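Local structure of nuclease NucT (Helicobacter pylori, 6EHI) at residues G26-Y39 / I104-F118. The protein is a nuclease of the PLD-like family, with a mixed beta sheet packed between helices, here modelled as a dimer. The protein carries 1 engineered substitution. Residues are numbered along the deposited sequence; the frame is centred on the assembly and turned at random.
Engineered in segment 104-118: Asn-106 (natural residue His).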
loop_
_atom_site.group_PDB
_atom_site.type_symbol
_atom_site.label_atom_id
_atom_site.label_comp_id
_atom_site.label_asym_id
_atom_site.label_seq_id
_atom_site.Cartn_x
_atom_site.Cartn_y
_atom_site.Cartn_z
ATOM N N GLY A 26 -16.111 -8.118 -2.847
ATOM C CA GLY A 26 -15.831 -7.502 -4.126
ATOM C C GLY A 26 -15.403 -8.538 -5.150
ATOM O O GLY A 26 -15.746 -8.468 -6.312
ATOM N N ILE A 27 -14.570 -9.473 -4.741
ATOM C CA ILE A 27 -14.061 -10.526 -5.670
ATOM C C ILE A 27 -15.200 -11.504 -5.997
ATOM O O ILE A 27 -15.384 -11.849 -7.158
ATOM C CB ILE A 27 -12.867 -11.313 -5.047
ATOM C CG1 ILE A 27 -11.639 -10.422 -4.979
ATOM C CG2 ILE A 27 -12.602 -12.630 -5.761
ATOM C CD1 ILE A 27 -10.584 -11.043 -4.100
ATOM N N SER A 28 -15.862 -11.948 -4.943
ATOM C CA SER A 28 -16.910 -12.955 -4.978
ATOM C C SER A 28 -18.064 -12.569 -5.822
ATOM O O SER A 28 -18.512 -13.394 -6.615
ATOM C CB SER A 28 -17.359 -13.276 -3.600
ATOM O OG SER A 28 -16.307 -13.957 -3.036
ATOM N N SER A 29 -18.476 -11.306 -5.757
ATOM C CA SER A 29 -19.602 -10.864 -6.539
ATOM C C SER A 29 -19.251 -10.328 -7.949
ATOM O O SER A 29 -20.115 -9.776 -8.611
ATOM C CB SER A 29 -20.419 -9.855 -5.713
ATOM O OG SER A 29 -20.832 -10.463 -4.466
ATOM N N ALA A 30 -17.995 -10.383 -8.408
ATOM C CA ALA A 30 -17.655 -9.984 -9.770
ATOM C C ALA A 30 -18.528 -10.723 -10.790
ATOM O O ALA A 30 -18.883 -11.882 -10.634
ATOM C CB ALA A 30 -16.193 -10.203 -10.141
ATOM N N ARG A 31 -18.910 -9.987 -11.792
ATOM C CA ARG A 31 -19.776 -10.502 -12.852
ATOM C C ARG A 31 -19.027 -10.729 -14.148
ATOM O O ARG A 31 -19.563 -11.410 -15.016
ATOM C CB ARG A 31 -20.918 -9.505 -13.143
ATOM C CG ARG A 31 -21.637 -9.054 -11.898
ATOM C CD ARG A 31 -22.850 -8.192 -12.219
ATOM N NE ARG A 31 -23.613 -8.004 -10.978
ATOM C CZ ARG A 31 -24.759 -7.313 -10.873
ATOM N NH1 ARG A 31 -25.333 -6.724 -11.929
ATOM N NH2 ARG A 31 -25.337 -7.220 -9.672
ATOM N N GLU A 32 -17.822 -10.147 -14.303
ATOM C CA GLU A 32 -17.015 -10.231 -15.541
ATOM C C GLU A 32 -15.557 -10.598 -15.396
ATOM O O GLU A 32 -15.056 -11.498 -16.092
ATOM C CB GLU A 32 -17.021 -8.859 -16.250
ATOM C CG GLU A 32 -18.428 -8.391 -16.635
ATOM C CD GLU A 32 -19.052 -9.279 -17.694
ATOM O OE1 GLU A 32 -18.285 -9.747 -18.569
ATOM O OE2 GLU A 32 -20.290 -9.486 -17.675
ATOM N N SER A 33 -14.849 -9.830 -14.569
ATOM C CA SER A 33 -13.414 -9.979 -14.494
ATOM C C SER A 33 -12.819 -9.533 -13.172
ATOM O O SER A 33 -13.385 -8.705 -12.419
ATOM C CB SER A 33 -12.701 -9.185 -15.576
ATOM O OG SER A 33 -12.916 -7.809 -15.443
ATOM N N VAL A 34 -11.681 -10.163 -12.881
ATOM C CA VAL A 34 -10.934 -9.848 -11.661
ATOM C C VAL A 34 -9.485 -9.784 -12.057
ATOM O O VAL A 34 -8.913 -10.758 -12.586
ATOM C CB VAL A 34 -11.172 -10.872 -10.526
ATOM C CG1 VAL A 34 -10.259 -10.569 -9.356
ATOM C CG2 VAL A 34 -12.602 -10.878 -10.051
ATOM N N LYS A 35 -8.889 -8.601 -11.856
ATOM C CA LYS A 35 -7.542 -8.342 -12.192
ATOM C C LYS A 35 -6.773 -7.992 -10.944
ATOM O O LYS A 35 -7.129 -7.050 -10.219
ATOM C CB LYS A 35 -7.457 -7.214 -13.220
ATOM C CG LYS A 35 -8.073 -7.577 -14.630
ATOM C CD LYS A 35 -8.145 -6.370 -15.568
ATOM C CE LYS A 35 -8.859 -6.716 -16.850
ATOM N NZ LYS A 35 -7.923 -7.510 -17.697
ATOM N N ILE A 36 -5.693 -8.746 -10.664
ATOM C CA ILE A 36 -5.018 -8.573 -9.367
ATOM C C ILE A 36 -3.542 -8.464 -9.594
ATOM O O ILE A 36 -2.961 -9.202 -10.421
ATOM C CB ILE A 36 -5.253 -9.782 -8.447
ATOM C CG1 ILE A 36 -6.720 -9.891 -8.083
ATOM C CG2 ILE A 36 -4.352 -9.802 -7.194
ATOM C CD1 ILE A 36 -7.253 -11.293 -7.691
ATOM N N ALA A 37 -2.897 -7.504 -8.924
ATOM C CA ALA A 37 -1.432 -7.485 -8.794
ATOM C C ALA A 37 -1.107 -7.493 -7.335
ATOM O O ALA A 37 -1.619 -6.625 -6.636
ATOM C CB ALA A 37 -0.894 -6.270 -9.456
ATOM N N ILE A 38 -0.381 -8.503 -6.855
ATOM C CA ILE A 38 -0.138 -8.678 -5.429
ATOM C C ILE A 38 1.252 -9.091 -5.151
ATOM O O ILE A 38 1.739 -10.033 -5.733
ATOM C CB ILE A 38 -1.170 -9.674 -4.874
ATOM C CG1 ILE A 38 -1.144 -9.761 -3.337
ATOM C CG2 ILE A 38 -1.150 -11.013 -5.601
ATOM C CD1 ILE A 38 -1.535 -8.477 -2.656
ATOM N N TYR A 39 1.892 -8.418 -4.172
ATOM C CA TYR A 39 3.226 -8.734 -3.718
ATOM C C TYR A 39 3.262 -10.092 -3.036
ATOM O O TYR A 39 3.961 -11.021 -3.508
ATOM C CB TYR A 39 3.789 -7.620 -2.752
ATOM C CG TYR A 39 5.109 -8.001 -2.197
ATOM C CD1 TYR A 39 6.275 -7.848 -2.970
ATOM C CD2 TYR A 39 5.213 -8.610 -0.921
ATOM C CE1 TYR A 39 7.493 -8.248 -2.489
ATOM C CE2 TYR A 39 6.435 -9.041 -0.459
ATOM C CZ TYR A 39 7.568 -8.876 -1.302
ATOM O OH TYR A 39 8.846 -9.225 -0.876
ATOM N N ILE A 104 10.980 -4.986 -6.891
ATOM C CA ILE A 104 9.933 -5.871 -6.610
ATOM C C ILE A 104 8.609 -5.368 -7.207
ATOM O O ILE A 104 8.445 -4.231 -7.589
ATOM C CB ILE A 104 9.746 -6.124 -5.089
ATOM C CG1 ILE A 104 9.591 -4.814 -4.315
ATOM C CG2 ILE A 104 10.853 -7.002 -4.537
ATOM C CD1 ILE A 104 9.058 -5.114 -2.911
ATOM N N MET A 105 7.641 -6.282 -7.362
ATOM C CA MET A 105 6.310 -5.904 -7.775
ATOM C C MET A 105 5.506 -5.788 -6.426
ATOM O O MET A 105 5.062 -6.761 -5.877
ATOM C CB MET A 105 5.682 -6.983 -8.721
ATOM C CG MET A 105 4.512 -6.409 -9.547
ATOM S SD MET A 105 3.167 -5.653 -8.595
ATOM C CE MET A 105 2.451 -7.071 -7.819
ATOM N N ASN A 106 5.541 -4.602 -5.865
ATOM C CA ASN A 106 4.945 -4.379 -4.510
ATOM C C ASN A 106 3.530 -3.910 -4.504
ATOM O O ASN A 106 2.979 -3.615 -3.380
ATOM C CB ASN A 106 5.730 -3.359 -3.765
ATOM C CG ASN A 106 5.541 -3.488 -2.283
ATOM O OD1 ASN A 106 5.656 -4.606 -1.692
ATOM N ND2 ASN A 106 5.348 -2.329 -1.641
ATOM N N GLN A 107 2.832 -3.786 -5.619
ATOM C CA GLN A 107 1.444 -3.463 -5.587
ATOM C C GLN A 107 0.542 -4.452 -4.845
ATOM O O GLN A 107 0.874 -5.638 -4.738
ATOM C CB GLN A 107 0.885 -3.369 -7.012
ATOM C CG GLN A 107 1.543 -2.229 -7.797
ATOM C CD GLN A 107 1.003 -2.107 -9.200
ATOM O OE1 GLN A 107 0.064 -2.875 -9.631
ATOM N NE2 GLN A 107 1.614 -1.215 -9.941
ATOM N N LYS A 108 -0.569 -3.962 -4.238
ATOM C CA LYS A 108 -1.607 -4.844 -3.677
ATOM C C LYS A 108 -2.916 -4.244 -4.213
ATOM O O LYS A 108 -3.517 -3.404 -3.552
ATOM C CB LYS A 108 -1.613 -4.830 -2.124
ATOM C CG LYS A 108 -0.238 -4.989 -1.469
ATOM C CD LYS A 108 0.556 -3.727 -1.147
ATOM C CE LYS A 108 1.687 -3.920 -0.132
ATOM N NZ LYS A 108 2.805 -4.707 -0.689
ATOM N N VAL A 109 -3.332 -4.744 -5.383
ATOM C CA VAL A 109 -4.359 -4.084 -6.157
ATOM C C VAL A 109 -5.317 -5.125 -6.660
ATOM O O VAL A 109 -4.856 -6.135 -7.187
ATOM C CB VAL A 109 -3.682 -3.347 -7.319
ATOM C CG1 VAL A 109 -4.699 -2.861 -8.336
ATOM C CG2 VAL A 109 -2.860 -2.187 -6.810
ATOM N N ALA A 110 -6.616 -4.853 -6.527
ATOM C CA ALA A 110 -7.613 -5.693 -7.185
ATOM C C ALA A 110 -8.595 -4.801 -8.002
ATOM O O ALA A 110 -9.134 -3.815 -7.461
ATOM C CB ALA A 110 -8.369 -6.510 -6.242
ATOM N N ILE A 111 -8.715 -5.081 -9.290
ATOM C CA ILE A 111 -9.682 -4.363 -10.148
ATOM C C ILE A 111 -10.841 -5.316 -10.464
ATOM O O ILE A 111 -10.639 -6.343 -11.100
ATOM C CB ILE A 111 -9.052 -3.919 -11.428
ATOM C CG1 ILE A 111 -7.693 -3.164 -11.216
ATOM C CG2 ILE A 111 -10.021 -2.999 -12.180
ATOM C CD1 ILE A 111 -6.878 -2.992 -12.444
ATOM N N ILE A 112 -12.047 -4.913 -10.147
ATOM C CA ILE A 112 -13.195 -5.781 -10.274
ATOM C C ILE A 112 -14.080 -5.225 -11.405
ATOM O O ILE A 112 -14.554 -4.082 -11.303
ATOM C CB ILE A 112 -14.039 -5.834 -8.974
ATOM C CG1 ILE A 112 -13.216 -6.186 -7.727
ATOM C CG2 ILE A 112 -15.170 -6.848 -9.112
ATOM C CD1 ILE A 112 -12.304 -7.384 -7.887
ATOM N N ASP A 113 -14.334 -6.041 -12.435
ATOM C CA ASP A 113 -15.153 -5.613 -13.580
ATOM C C ASP A 113 -14.611 -4.200 -14.051
ATOM O O ASP A 113 -13.395 -3.950 -14.182
ATOM C CB ASP A 113 -16.623 -5.605 -13.183
ATOM C CG ASP A 113 -17.181 -7.009 -12.677
ATOM O OD1 ASP A 113 -16.576 -8.099 -12.950
ATOM O OD2 ASP A 113 -18.283 -7.057 -12.067
ATOM N N ASP A 114 -15.499 -3.256 -14.319
ATOM C CA ASP A 114 -14.979 -1.845 -14.561
ATOM C C ASP A 114 -15.468 -0.995 -13.419
ATOM O O ASP A 114 -15.717 0.211 -13.555
ATOM C CB ASP A 114 -15.463 -1.329 -15.926
ATOM C CG ASP A 114 -17.005 -1.560 -16.161
ATOM O OD1 ASP A 114 -17.643 -2.377 -15.432
ATOM O OD2 ASP A 114 -17.568 -0.919 -17.095
ATOM N N LYS A 115 -15.714 -1.630 -12.280
ATOM C CA LYS A 115 -16.492 -0.984 -11.270
ATOM C C LYS A 115 -15.789 -0.687 -10.010
ATOM O O LYS A 115 -16.219 0.233 -9.309
ATOM C CB LYS A 115 -17.724 -1.813 -10.959
ATOM C CG LYS A 115 -18.556 -2.167 -12.190
ATOM C CD LYS A 115 -18.955 -0.956 -13.056
ATOM C CE LYS A 115 -20.067 -1.307 -14.060
ATOM N NZ LYS A 115 -21.416 -1.164 -13.443
ATOM N N ILE A 116 -14.787 -1.475 -9.618
ATOM C CA ILE A 116 -14.188 -1.242 -8.297
ATOM C C ILE A 116 -12.675 -1.432 -8.391
ATOM O O ILE A 116 -12.205 -2.246 -9.146
ATOM C CB ILE A 116 -14.639 -2.268 -7.182
ATOM C CG1 ILE A 116 -16.164 -2.410 -7.102
ATOM C CG2 ILE A 116 -14.075 -1.883 -5.829
ATOM C CD1 ILE A 116 -16.550 -3.729 -6.361
ATOM N N VAL A 117 -11.926 -0.559 -7.707
ATOM C CA VAL A 117 -10.513 -0.847 -7.452
ATOM C C VAL A 117 -10.239 -0.784 -5.959
ATOM O O VAL A 117 -10.770 0.051 -5.225
ATOM C CB VAL A 117 -9.560 -0.017 -8.266
ATOM C CG1 VAL A 117 -9.758 1.452 -8.002
ATOM C CG2 VAL A 117 -8.137 -0.483 -7.950
ATOM N N PHE A 118 -9.485 -1.805 -5.495
ATOM C CA PHE A 118 -8.975 -1.932 -4.117
ATOM C C PHE A 118 -7.522 -1.732 -4.143
ATOM O O PHE A 118 -6.772 -2.293 -4.967
ATOM C CB PHE A 118 -9.231 -3.351 -3.518
ATOM C CG PHE A 118 -10.686 -3.696 -3.355
ATOM C CD1 PHE A 118 -11.434 -4.296 -4.364
ATOM C CD2 PHE A 118 -11.305 -3.528 -2.120
ATOM C CE1 PHE A 118 -12.721 -4.653 -4.138
ATOM C CE2 PHE A 118 -12.645 -3.852 -1.907
ATOM C CZ PHE A 118 -13.347 -4.403 -2.917
HETATM O O HOH W 1 -11.483 -6.042 -13.781
#
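Asp-113 turns its carboxylate onto residues 31-33, the loop end and first residue of strand 33-38. Asp-113 OD2 takes Arg-31 N through its syn lone pair at 3.0 Å, nearly straight at 170°. Asp-113 OD1 accepts twice: Glu-32 N, 2.8 Å away, comes from above the carboxylate plane, and Ser-33 N arrives nearly along the C-O axis. Three successive backbone N-H groups thus fix the carboxylate. Asp-113 N donates to Ser-33 O.

Antiparallel backbone pairing continues from there. Lys-35 with Ile-111 and Ala-37 with Val-109 are hydrogen-bonded pairs. Water 1 bridges Ser-33 OG, Ile-111 O and Asp-113 O.

Apolar contacts gather on Ile-112. Ile-112 CG2 meets Ala-30 CB at 3.7 Å, while CD1 lies beside Val-34. CG2 also rests against the carbonyl oxygen of Gly-26. At the far end Met-105 CE packs 3.8 Å from Ala-37 CB. Ile-104 CD1 touches Tyr-39 CE1, and Met-105 O lies at that ring's edge.

Lys-108 NZ bonds Asn-106 O and Asn-123 OD1. Asn-106 is engineered; the natural His, Lys-108 and Asp-113 fit the HKD motif spacing, consistent with an active-site segment.

The paired strands are central in the PLD-like sheet, between strands 59-65 and 116-120. Helix 16-28 covers the Ile-112 face; helix 142-158 touches Lys-35 on the other.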